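Local coordinates for adhesion and penetration protein autotransporter (Haemophilus influenzae, PDB 3SYJ) that probably acts as a serine protease and promotes bacterial adherence to and invasion of host cells, its secreted passenger domain also self-associating, at residues K123-I131 with G450-V458; L178-Q186 with G204-A212. One frame throughout, in Å; residues are numbered along the deposited sequence.

Both contacts lie in the secreted passenger domain, and both involve the N-terminal S6-type protease region. Contact 1 seats a loop of that region, 123-131, against one coil of the parallel beta-helix at 450-458, more than 300 residues on. Contact 2 stays inside the protease, where the loop 204-212 packs on the edge strand 179-182 and on the residues after it; along the chain it is nested within the loop closed by contact 1. Their centres are about 29 Å apart and their nearest atoms about 12 Å, so the two do not touch. Neither includes Ser218, the probable nucleophile, although 204-212 ends six residues before it.

Contact 1: K123-I131 with G450-V458; sequences KFVTEAAPI and GLVSGRGTV
Arg455 reaches over the corner of its coil to the backbone of Thr126 and Ala129. NH2 gives a weak hydrogen bond to Thr126 O, 3.2 Å away and bent to 133° at the hydrogen; this carbonyl lies at the guanidinium edge, whereas Ala129 N sits above one face, toward the rim. A water extends the grip: it accepts from Arg455 NH2 at 2.8 Å and donates to the carbonyls of Val125 and Ala128, tying both ends of the bend in 123-131 to one nitrogen. The guanidinium is steadied from its own coil. Its NE points in plane at Ser453 OG, 2.8 Å off and nearly straight at 173°, and the same hydroxyl accepts from Arg455 N, forming an ST turn, while it also bonds to Gly427 O on the preceding coil. A bend at chi3 (-64°) turns the guanidinium toward the loop. Ser453 and Gly454 form the corner between strands 449-452 and 455-460, which run in different faces of the right-handed parallel beta-helix characteristic of autotransporter passengers; the protease domain thus rests on successive coils of the stalk, this corner among them. Van der Waals packing is centred on Val452. Its CG2 lies 3.3 Å from Thr126 OG1 and 4.0 Å from Glu127 CG, the valine running obliquely across both side chains. Beside it, Ser453 CB is 3.4 Å from Glu127 O, and at the far end Ala129 CB meets Arg455 NH1 at 3.7 Å. The polar ends next to Val452 are taken up elsewhere: Thr126 OG1 bonds to Ser425 OG of the neighbouring coil, and Glu127 OE1 bonds to Tyr96 OH in the protease domain, with a long, weak ion pair from OE2 to Arg403.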
# COMPACT_ATOMS: atom_id res chain seq x y z
N LYS A 123 -35.13 -23.04 52.29
CA LYS A 123 -34.97 -22.99 50.84
C LYS A 123 -33.65 -23.62 50.39
O LYS A 123 -32.68 -23.61 51.14
CB LYS A 123 -35.00 -21.54 50.35
CG LYS A 123 -36.35 -20.86 50.47
CD LYS A 123 -37.33 -21.35 49.43
CE LYS A 123 -38.64 -20.57 49.53
NZ LYS A 123 -39.60 -20.94 48.44
N PHE A 124 -33.62 -24.15 49.16
CA PHE A 124 -32.36 -24.57 48.55
C PHE A 124 -31.48 -23.34 48.39
O PHE A 124 -31.95 -22.30 47.93
CB PHE A 124 -32.58 -25.18 47.16
CG PHE A 124 -33.23 -26.54 47.17
CD1 PHE A 124 -33.45 -27.21 48.36
CD2 PHE A 124 -33.59 -27.15 45.98
CE1 PHE A 124 -34.05 -28.47 48.35
CE2 PHE A 124 -34.18 -28.41 45.97
CZ PHE A 124 -34.41 -29.06 47.15
N VAL A 125 -30.20 -23.45 48.76
CA VAL A 125 -29.28 -22.33 48.61
C VAL A 125 -28.74 -22.26 47.19
O VAL A 125 -28.23 -23.25 46.67
CB VAL A 125 -28.10 -22.42 49.61
CG1 VAL A 125 -27.06 -21.33 49.31
CG2 VAL A 125 -28.61 -22.34 51.05
N THR A 126 -28.85 -21.09 46.56
CA THR A 126 -28.49 -20.94 45.16
C THR A 126 -27.13 -20.26 44.95
O THR A 126 -26.52 -20.40 43.90
CB THR A 126 -29.54 -20.10 44.42
OG1 THR A 126 -29.71 -18.85 45.10
CG2 THR A 126 -30.89 -20.84 44.35
N GLU A 127 -26.67 -19.51 45.95
CA GLU A 127 -25.50 -18.63 45.78
C GLU A 127 -24.17 -19.37 45.73
O GLU A 127 -23.18 -18.84 45.24
CB GLU A 127 -25.46 -17.56 46.88
CG GLU A 127 -26.52 -16.46 46.75
CD GLU A 127 -27.90 -16.88 47.23
OE1 GLU A 127 -28.02 -17.99 47.78
OE2 GLU A 127 -28.87 -16.10 47.04
N ALA A 128 -24.15 -20.60 46.25
CA ALA A 128 -22.91 -21.37 46.35
C ALA A 128 -23.18 -22.87 46.34
O ALA A 128 -24.22 -23.34 46.81
CB ALA A 128 -22.15 -20.98 47.62
N ALA A 129 -22.22 -23.63 45.81
CA ALA A 129 -22.30 -25.08 45.81
C ALA A 129 -21.88 -25.57 47.18
O ALA A 129 -20.88 -25.11 47.73
CB ALA A 129 -21.38 -25.65 44.74
N PRO A 130 -22.64 -26.51 47.76
CA PRO A 130 -22.27 -27.06 49.07
C PRO A 130 -20.89 -27.68 49.02
O PRO A 130 -20.37 -27.97 47.94
CB PRO A 130 -23.32 -28.15 49.31
CG PRO A 130 -24.47 -27.77 48.44
CD PRO A 130 -23.88 -27.11 47.23
N ILE A 131 -20.29 -27.89 50.19
CA ILE A 131 -18.98 -28.53 50.28
C ILE A 131 -19.14 -29.94 50.84
O ILE A 131 -19.99 -30.19 51.68
CB ILE A 131 -17.99 -27.70 51.14
CG1 ILE A 131 -16.56 -28.19 50.94
CG2 ILE A 131 -18.36 -27.73 52.61
CD1 ILE A 131 -15.53 -27.12 51.19
N GLY A 450 -33.21 -13.29 39.71
CA GLY A 450 -31.80 -13.12 39.98
C GLY A 450 -30.96 -14.28 39.46
O GLY A 450 -31.39 -15.43 39.51
N LEU A 451 -29.78 -13.96 38.94
CA LEU A 451 -28.78 -14.97 38.61
C LEU A 451 -27.63 -14.90 39.63
O LEU A 451 -27.06 -13.83 39.85
CB LEU A 451 -28.25 -14.73 37.20
CG LEU A 451 -29.10 -15.25 36.04
CD1 LEU A 451 -28.76 -14.50 34.77
CD2 LEU A 451 -28.87 -16.74 35.87
N VAL A 452 -27.31 -16.03 40.26
CA VAL A 452 -26.25 -16.07 41.27
C VAL A 452 -25.39 -17.32 41.15
O VAL A 452 -25.86 -18.36 40.70
CB VAL A 452 -26.81 -15.99 42.71
CG1 VAL A 452 -27.49 -14.65 42.95
CG2 VAL A 452 -27.76 -17.14 42.98
N SER A 453 -24.13 -17.18 41.56
CA SER A 453 -23.15 -18.27 41.63
C SER A 453 -22.43 -18.54 40.31
O SER A 453 -21.56 -19.39 40.25
CB SER A 453 -23.79 -19.60 41.99
OG SER A 453 -24.09 -20.34 40.82
N GLY A 454 -22.81 -17.81 39.27
CA GLY A 454 -22.12 -17.92 37.99
C GLY A 454 -22.40 -19.21 37.23
O GLY A 454 -21.97 -19.35 36.10
N ARG A 455 -23.11 -20.15 37.84
CA ARG A 455 -23.38 -21.43 37.18
C ARG A 455 -24.63 -21.40 36.31
O ARG A 455 -24.82 -22.26 35.45
CB ARG A 455 -23.52 -22.55 38.22
CG ARG A 455 -22.31 -22.78 39.11
CD ARG A 455 -22.67 -23.71 40.27
NE ARG A 455 -23.68 -23.11 41.13
CZ ARG A 455 -24.33 -23.74 42.10
NH1 ARG A 455 -24.10 -25.03 42.34
NH2 ARG A 455 -25.22 -23.08 42.83
N GLY A 456 -25.49 -20.41 36.53
CA GLY A 456 -26.81 -20.42 35.93
C GLY A 456 -27.00 -19.60 34.66
O GLY A 456 -26.17 -18.74 34.33
N THR A 457 -28.09 -19.87 33.96
CA THR A 457 -28.45 -19.16 32.73
C THR A 457 -29.96 -18.91 32.66
O THR A 457 -30.77 -19.81 32.89
CB THR A 457 -28.04 -19.97 31.47
OG1 THR A 457 -26.61 -20.08 31.41
CG2 THR A 457 -28.55 -19.29 30.20
N VAL A 458 -30.33 -17.68 32.33
CA VAL A 458 -31.71 -17.39 32.01
C VAL A 458 -31.79 -17.15 30.52
O VAL A 458 -31.08 -16.30 29.99
CB VAL A 458 -32.22 -16.14 32.76
CG1 VAL A 458 -33.48 -15.62 32.12
CG2 VAL A 458 -32.44 -16.46 34.25
O HOH W 1 -26.27 -24.02 45.27

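Contact 2: L178-Q186 with G204-A212; sequences LTAGNTHNQ and GEYGPLPIA
Glu205, next to the start of a type I turn spanning Gly204 to Gly207, trades two bonds with 185-186. Its N points almost straight (172°) at Asn185 OD1, 2.7 Å away in the carbonyl plane, and its OE2 receives Gln186 N at 2.7 Å from above the carboxylate plane. With chi1 at 71°, the Glu205 chain leaves between its backbone N and carbonyl carbon, then extends obliquely across the Asn185 side chain, amide and carboxylate planes 28° apart. Tyr206 presents its ring edge to His184 O, 3.4 Å from CD2, while a water links its N to Thr183 O and Asn185 OD1. Past Gly207, the buried Asn182 side chain reaches into the loop: OD1 accepts from Leu209 N at 2.9 Å, and ND2 donates to Thr183 O and weakly to Gly207 O. Pro210 lays CB over one face of the His184 imidazole, a CH-pi contact 3.8 Å from the centroid, and its CA-H approaches Asn182 O. That oxygen also accepts from Ile211 N at 3.1 Å. Ile211 sends CD1 to Thr179 OG1, 3.4 Å away, a hydroxyl bonded to Gln159; Ala212 CB meets the imidazole edge at CD2. The loop thus packs on strand 179-182, outermost in a seven-stranded antiparallel sheet, and the residues following it, probably in the second beta-barrel of the chymotrypsin-like (clan PA) fold.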
# COMPACT_ATOMS: atom_id res chain seq x y z
N LEU A 178 -15.50 -11.24 59.34
CA LEU A 178 -14.79 -12.50 59.20
C LEU A 178 -13.28 -12.29 59.15
O LEU A 178 -12.80 -11.33 58.55
CB LEU A 178 -15.23 -13.21 57.92
CG LEU A 178 -16.70 -13.64 57.85
CD1 LEU A 178 -17.06 -13.94 56.42
CD2 LEU A 178 -16.97 -14.84 58.75
N THR A 179 -12.53 -13.19 59.77
CA THR A 179 -11.09 -13.28 59.56
C THR A 179 -10.77 -14.73 59.30
O THR A 179 -11.52 -15.62 59.72
CB THR A 179 -10.27 -12.80 60.77
OG1 THR A 179 -10.64 -13.54 61.94
CG2 THR A 179 -10.48 -11.32 61.01
N ALA A 180 -9.66 -14.99 58.62
CA ALA A 180 -9.33 -16.35 58.22
C ALA A 180 -7.85 -16.49 57.88
O ALA A 180 -7.12 -15.51 57.81
CB ALA A 180 -10.19 -16.76 57.03
N GLY A 181 -7.41 -17.72 57.67
CA GLY A 181 -6.03 -18.00 57.27
C GLY A 181 -5.88 -19.50 57.28
O GLY A 181 -6.87 -20.21 57.43
N ASN A 182 -4.67 -20.02 57.13
CA ASN A 182 -4.49 -21.45 57.36
C ASN A 182 -4.61 -21.75 58.86
O ASN A 182 -4.53 -20.83 59.68
CB ASN A 182 -3.19 -22.00 56.76
CG ASN A 182 -1.95 -21.30 57.29
OD1 ASN A 182 -1.51 -20.29 56.73
ND2 ASN A 182 -1.36 -21.85 58.35
N THR A 183 -4.84 -23.01 59.21
CA THR A 183 -4.94 -23.36 60.63
C THR A 183 -3.55 -23.44 61.26
O THR A 183 -2.54 -23.45 60.55
CB THR A 183 -5.64 -24.70 60.84
OG1 THR A 183 -4.81 -25.77 60.36
CG2 THR A 183 -6.97 -24.72 60.12
N HIS A 184 -3.51 -23.52 62.58
CA HIS A 184 -2.26 -23.79 63.27
C HIS A 184 -1.83 -25.22 62.99
O HIS A 184 -2.52 -25.96 62.28
CB HIS A 184 -2.41 -23.55 64.78
CG HIS A 184 -2.25 -22.12 65.18
ND1 HIS A 184 -1.01 -21.52 65.29
CD2 HIS A 184 -3.16 -21.16 65.46
CE1 HIS A 184 -1.17 -20.25 65.64
NE2 HIS A 184 -2.46 -20.01 65.74
N ASN A 185 -0.69 -25.61 63.56
CA ASN A 185 -0.13 -26.94 63.37
C ASN A 185 -0.95 -28.02 64.05
O ASN A 185 -1.68 -27.76 65.01
CB ASN A 185 1.28 -27.00 63.93
CG ASN A 185 2.25 -26.12 63.16
OD1 ASN A 185 2.07 -25.86 61.98
ND2 ASN A 185 3.29 -25.68 63.84
N GLN A 186 -0.81 -29.24 63.54
CA GLN A 186 -1.44 -30.42 64.10
C GLN A 186 -0.92 -30.69 65.52
O GLN A 186 0.28 -30.75 65.75
CB GLN A 186 -1.16 -31.63 63.21
CG GLN A 186 -1.72 -32.94 63.72
CD GLN A 186 -3.24 -32.96 63.76
OE1 GLN A 186 -3.84 -32.71 64.80
NE2 GLN A 186 -3.86 -33.26 62.62
N GLY A 204 3.54 -21.53 59.99
CA GLY A 204 3.26 -22.90 60.37
C GLY A 204 3.34 -23.89 59.23
O GLY A 204 3.65 -23.53 58.09
N GLU A 205 3.07 -25.16 59.54
CA GLU A 205 3.18 -26.23 58.56
C GLU A 205 2.08 -26.14 57.51
O GLU A 205 2.18 -26.74 56.45
CB GLU A 205 3.18 -27.60 59.25
CG GLU A 205 1.84 -28.02 59.83
CD GLU A 205 1.98 -28.93 61.04
OE1 GLU A 205 3.12 -29.08 61.56
OE2 GLU A 205 0.96 -29.50 61.49
N TYR A 206 1.03 -25.36 57.81
CA TYR A 206 -0.02 -25.13 56.83
C TYR A 206 0.05 -23.75 56.16
O TYR A 206 -0.82 -23.41 55.36
CB TYR A 206 -1.42 -25.35 57.41
CG TYR A 206 -1.68 -26.78 57.84
CD1 TYR A 206 -1.72 -27.82 56.91
CD2 TYR A 206 -1.91 -27.09 59.17
CE1 TYR A 206 -1.96 -29.13 57.30
CE2 TYR A 206 -2.16 -28.38 59.57
CZ TYR A 206 -2.19 -29.40 58.65
OH TYR A 206 -2.44 -30.68 59.09
N GLY A 207 1.10 -22.98 56.47
CA GLY A 207 1.32 -21.72 55.77
C GLY A 207 1.66 -20.54 56.66
O GLY A 207 1.74 -20.66 57.88
N PRO A 208 1.85 -19.37 56.04
CA PRO A 208 2.34 -18.18 56.75
C PRO A 208 1.25 -17.45 57.55
O PRO A 208 1.57 -16.50 58.25
CB PRO A 208 2.83 -17.27 55.62
CG PRO A 208 2.40 -17.93 54.32
CD PRO A 208 1.50 -19.08 54.64
N LEU A 209 -0.01 -17.86 57.42
CA LEU A 209 -1.09 -17.12 58.06
C LEU A 209 -1.90 -17.98 59.02
O LEU A 209 -3.10 -18.15 58.84
CB LEU A 209 -2.02 -16.52 57.00
CG LEU A 209 -1.39 -15.51 56.04
CD1 LEU A 209 -2.30 -15.27 54.84
CD2 LEU A 209 -1.06 -14.19 56.73
N PRO A 210 -1.25 -18.53 60.05
CA PRO A 210 -2.01 -19.34 61.01
C PRO A 210 -2.95 -18.46 61.80
O PRO A 210 -2.55 -17.36 62.20
CB PRO A 210 -0.93 -19.89 61.95
CG PRO A 210 0.38 -19.59 61.30
CD PRO A 210 0.16 -18.39 60.44
N ILE A 211 -4.16 -18.93 62.04
CA ILE A 211 -5.14 -18.15 62.79
C ILE A 211 -5.90 -19.04 63.78
O ILE A 211 -6.39 -20.12 63.42
CB ILE A 211 -6.12 -17.42 61.85
CG1 ILE A 211 -7.00 -16.44 62.62
CG2 ILE A 211 -6.96 -18.42 61.06
CD1 ILE A 211 -7.89 -15.61 61.71
N ALA A 212 -6.00 -18.58 65.01
CA ALA A 212 -6.67 -19.34 66.06
C ALA A 212 -8.02 -18.73 66.35
O ALA A 212 -8.22 -17.53 66.15
CB ALA A 212 -5.81 -19.36 67.32
O HOH W 2 0.38 -24.20 60.35
O HOH W 3 -6.01 -22.86 63.68
O HOH W 4 3.07 -30.33 64.33